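Local coordinates for protein DotI (Legionella pneumophila, PDB 3WZ4) that is an inner-membrane component of the Dot/Icm type IVB secretion system, represented here by its periplasmic domain, whose precise molecular role is not established, at residues A[81-85]-A[86-90]. Sequence-based numbering, arbitrary orientation.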
loop_
_atom_site.group_PDB
_atom_site.type_symbol
_atom_site.label_atom_id
_atom_site.label_comp_id
_atom_site.label_asym_id
_atom_site.label_seq_id
_atom_site.Cartn_x
_atom_site.Cartn_y
_atom_site.Cartn_z
ATOM N N LYS A 81 13.089 -13.046 -0.138
ATOM C CA LYS A 81 12.172 -13.716 0.773
ATOM C C LYS A 81 12.942 -14.557 1.781
ATOM O O LYS A 81 14.108 -14.885 1.565
ATOM C CB LYS A 81 11.160 -14.574 0.006
ATOM C CG LYS A 81 11.781 -15.646 -0.882
ATOM C CD LYS A 81 10.708 -16.416 -1.650
ATOM C CE LYS A 81 11.317 -17.515 -2.507
ATOM N NZ LYS A 81 10.271 -18.354 -3.154
ATOM N N GLY A 82 12.286 -14.892 2.886
ATOM C CA GLY A 82 12.911 -15.680 3.931
ATOM C C GLY A 82 12.396 -15.345 5.317
ATOM O O GLY A 82 11.490 -14.528 5.481
ATOM N N VAL A 83 12.989 -15.978 6.323
ATOM C CA VAL A 83 12.548 -15.803 7.695
ATOM C C VAL A 83 13.140 -14.553 8.336
ATOM O O VAL A 83 14.357 -14.356 8.340
ATOM C CB VAL A 83 12.902 -17.027 8.564
ATOM C CG1 VAL A 83 12.513 -16.773 10.013
ATOM C CG2 VAL A 83 12.218 -18.278 8.028
ATOM N N LEU A 84 12.264 -13.707 8.868
ATOM C CA LEU A 84 12.684 -12.561 9.663
ATOM C C LEU A 84 11.990 -12.602 11.017
ATOM O O LEU A 84 10.760 -12.644 11.094
ATOM C CB LEU A 84 12.364 -11.249 8.943
ATOM C CG LEU A 84 12.580 -9.968 9.752
ATOM C CD1 LEU A 84 14.030 -9.848 10.188
ATOM C CD2 LEU A 84 12.158 -8.747 8.952
ATOM N N ASN A 85 12.787 -12.601 12.082
ATOM C CA ASN A 85 12.264 -12.641 13.443
ATOM C C ASN A 85 11.201 -13.718 13.644
ATOM O O ASN A 85 10.148 -13.467 14.234
ATOM C CB ASN A 85 11.723 -11.272 13.858
ATOM C CG ASN A 85 12.815 -10.223 13.968
ATOM O OD1 ASN A 85 13.923 -10.513 14.415
ATOM N ND2 ASN A 85 12.505 -8.998 13.556
ATOM N N GLY A 86 11.484 -14.916 13.139
ATOM C CA GLY A 86 10.623 -16.064 13.351
ATOM C C GLY A 86 9.426 -16.145 12.424
ATOM O O GLY A 86 8.596 -17.041 12.561
ATOM N N ARG A 87 9.333 -15.219 11.476
ATOM C CA ARG A 87 8.200 -15.203 10.556
ATOM C C ARG A 87 8.645 -15.091 9.098
ATOM O O ARG A 87 9.438 -14.216 8.745
ATOM C CB ARG A 87 7.240 -14.065 10.917
ATOM C CG ARG A 87 6.804 -14.085 12.373
ATOM C CD ARG A 87 5.679 -13.102 12.649
ATOM N NE ARG A 87 6.021 -11.739 12.256
ATOM C CZ ARG A 87 5.421 -10.655 12.736
ATOM N NH1 ARG A 87 4.454 -10.775 13.637
ATOM N NH2 ARG A 87 5.791 -9.449 12.321
ATOM N N TYR A 88 8.136 -15.985 8.255
ATOM C CA TYR A 88 8.485 -15.962 6.843
ATOM C C TYR A 88 8.015 -14.656 6.224
ATOM O O TYR A 88 6.905 -14.196 6.497
ATOM C CB TYR A 88 7.878 -17.155 6.099
ATOM C CG TYR A 88 8.653 -17.524 4.852
ATOM C CD1 TYR A 88 8.386 -16.911 3.633
ATOM C CD2 TYR A 88 9.670 -18.468 4.900
ATOM C CE1 TYR A 88 9.099 -17.239 2.497
ATOM C CE2 TYR A 88 10.389 -18.802 3.767
ATOM C CZ TYR A 88 10.099 -18.185 2.572
ATOM O OH TYR A 88 10.812 -18.515 1.447
ATOM N N SER A 89 8.860 -14.058 5.390
ATOM C CA SER A 89 8.585 -12.729 4.866
ATOM C C SER A 89 8.933 -12.576 3.388
ATOM O O SER A 89 9.682 -13.372 2.827
ATOM C CB SER A 89 9.335 -11.680 5.688
ATOM O OG SER A 89 8.993 -11.775 7.057
ATOM N N TRP A 90 8.380 -11.536 2.774
ATOM C CA TRP A 90 8.619 -11.226 1.373
ATOM C C TRP A 90 8.833 -9.734 1.212
ATOM O O TRP A 90 8.029 -8.933 1.690
ATOM C CB TRP A 90 7.406 -11.599 0.516
ATOM C CG TRP A 90 7.078 -13.053 0.456
ATOM C CD1 TRP A 90 7.448 -13.940 -0.518
ATOM C CD2 TRP A 90 6.285 -13.792 1.389
ATOM N NE1 TRP A 90 6.941 -15.184 -0.240
ATOM C CE2 TRP A 90 6.224 -15.121 0.926
ATOM C CE3 TRP A 90 5.622 -13.458 2.574
ATOM C CZ2 TRP A 90 5.531 -16.118 1.608
ATOM C CZ3 TRP A 90 4.935 -14.449 3.250
ATOM C CH2 TRP A 90 4.895 -15.763 2.766
HETATM O O HOH W 1 9.084 -19.446 -0.344
HETATM O O HOH W 2 9.039 -10.773 10.364
#
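Strands 67-84 and 87-101 form a beta hairpin with a two-residue loop, and its tip is a type I' turn in which L84 and R87 pair across N85 and G86. L84 N reaches R87 O at 2.9 Å, while R87 N returns to L84 O at 3.0 Å. N85 and G86 both have positive phi, as this turn requires. Two residues back from the turn, G82 and S89 form the next hydrogen-bonded pair, S89 N meeting G82 O at 2.7 Å. Between these rungs lies the non-hydrogen-bonded pair V83 and Y88.

In this NTF2-clan domain the hairpin continues the antiparallel sheet: strand 106-119 flanks the second arm, where backbone hydrogen bonds pair Y88 with R119 and W90 with I117.

The face bearing K81, V83, Y88 and W90 carries the main side-chain packing. A chi1 of -155°, which sets CG of Y88 roughly opposite the backbone N, carries the phenol ring diagonally across to G82, whose CA makes a CH-pi contact 4.2 Å from the ring centroid and over the face. The backbone angles of G82 (phi 148°, psi -176°) would press a CB against the preceding carbonyl O. V83 CG2 meets Y88 CD2 at 4.0 Å, the two side chains crossing at about a right angle. K81 runs extended past the phenol, its CD 3.7 Å from Y88 OH, and a water bridges that hydroxyl to K81 NZ. The lysine also forms a salt bridge with D7 of helix 7-21, which accepts a hydrogen bond from W90 NE1 as well, tying the hairpin to that helix.

On the other face, S89 OG approaches L84 CB at 3.9 Å, and a second water donates to L84 O.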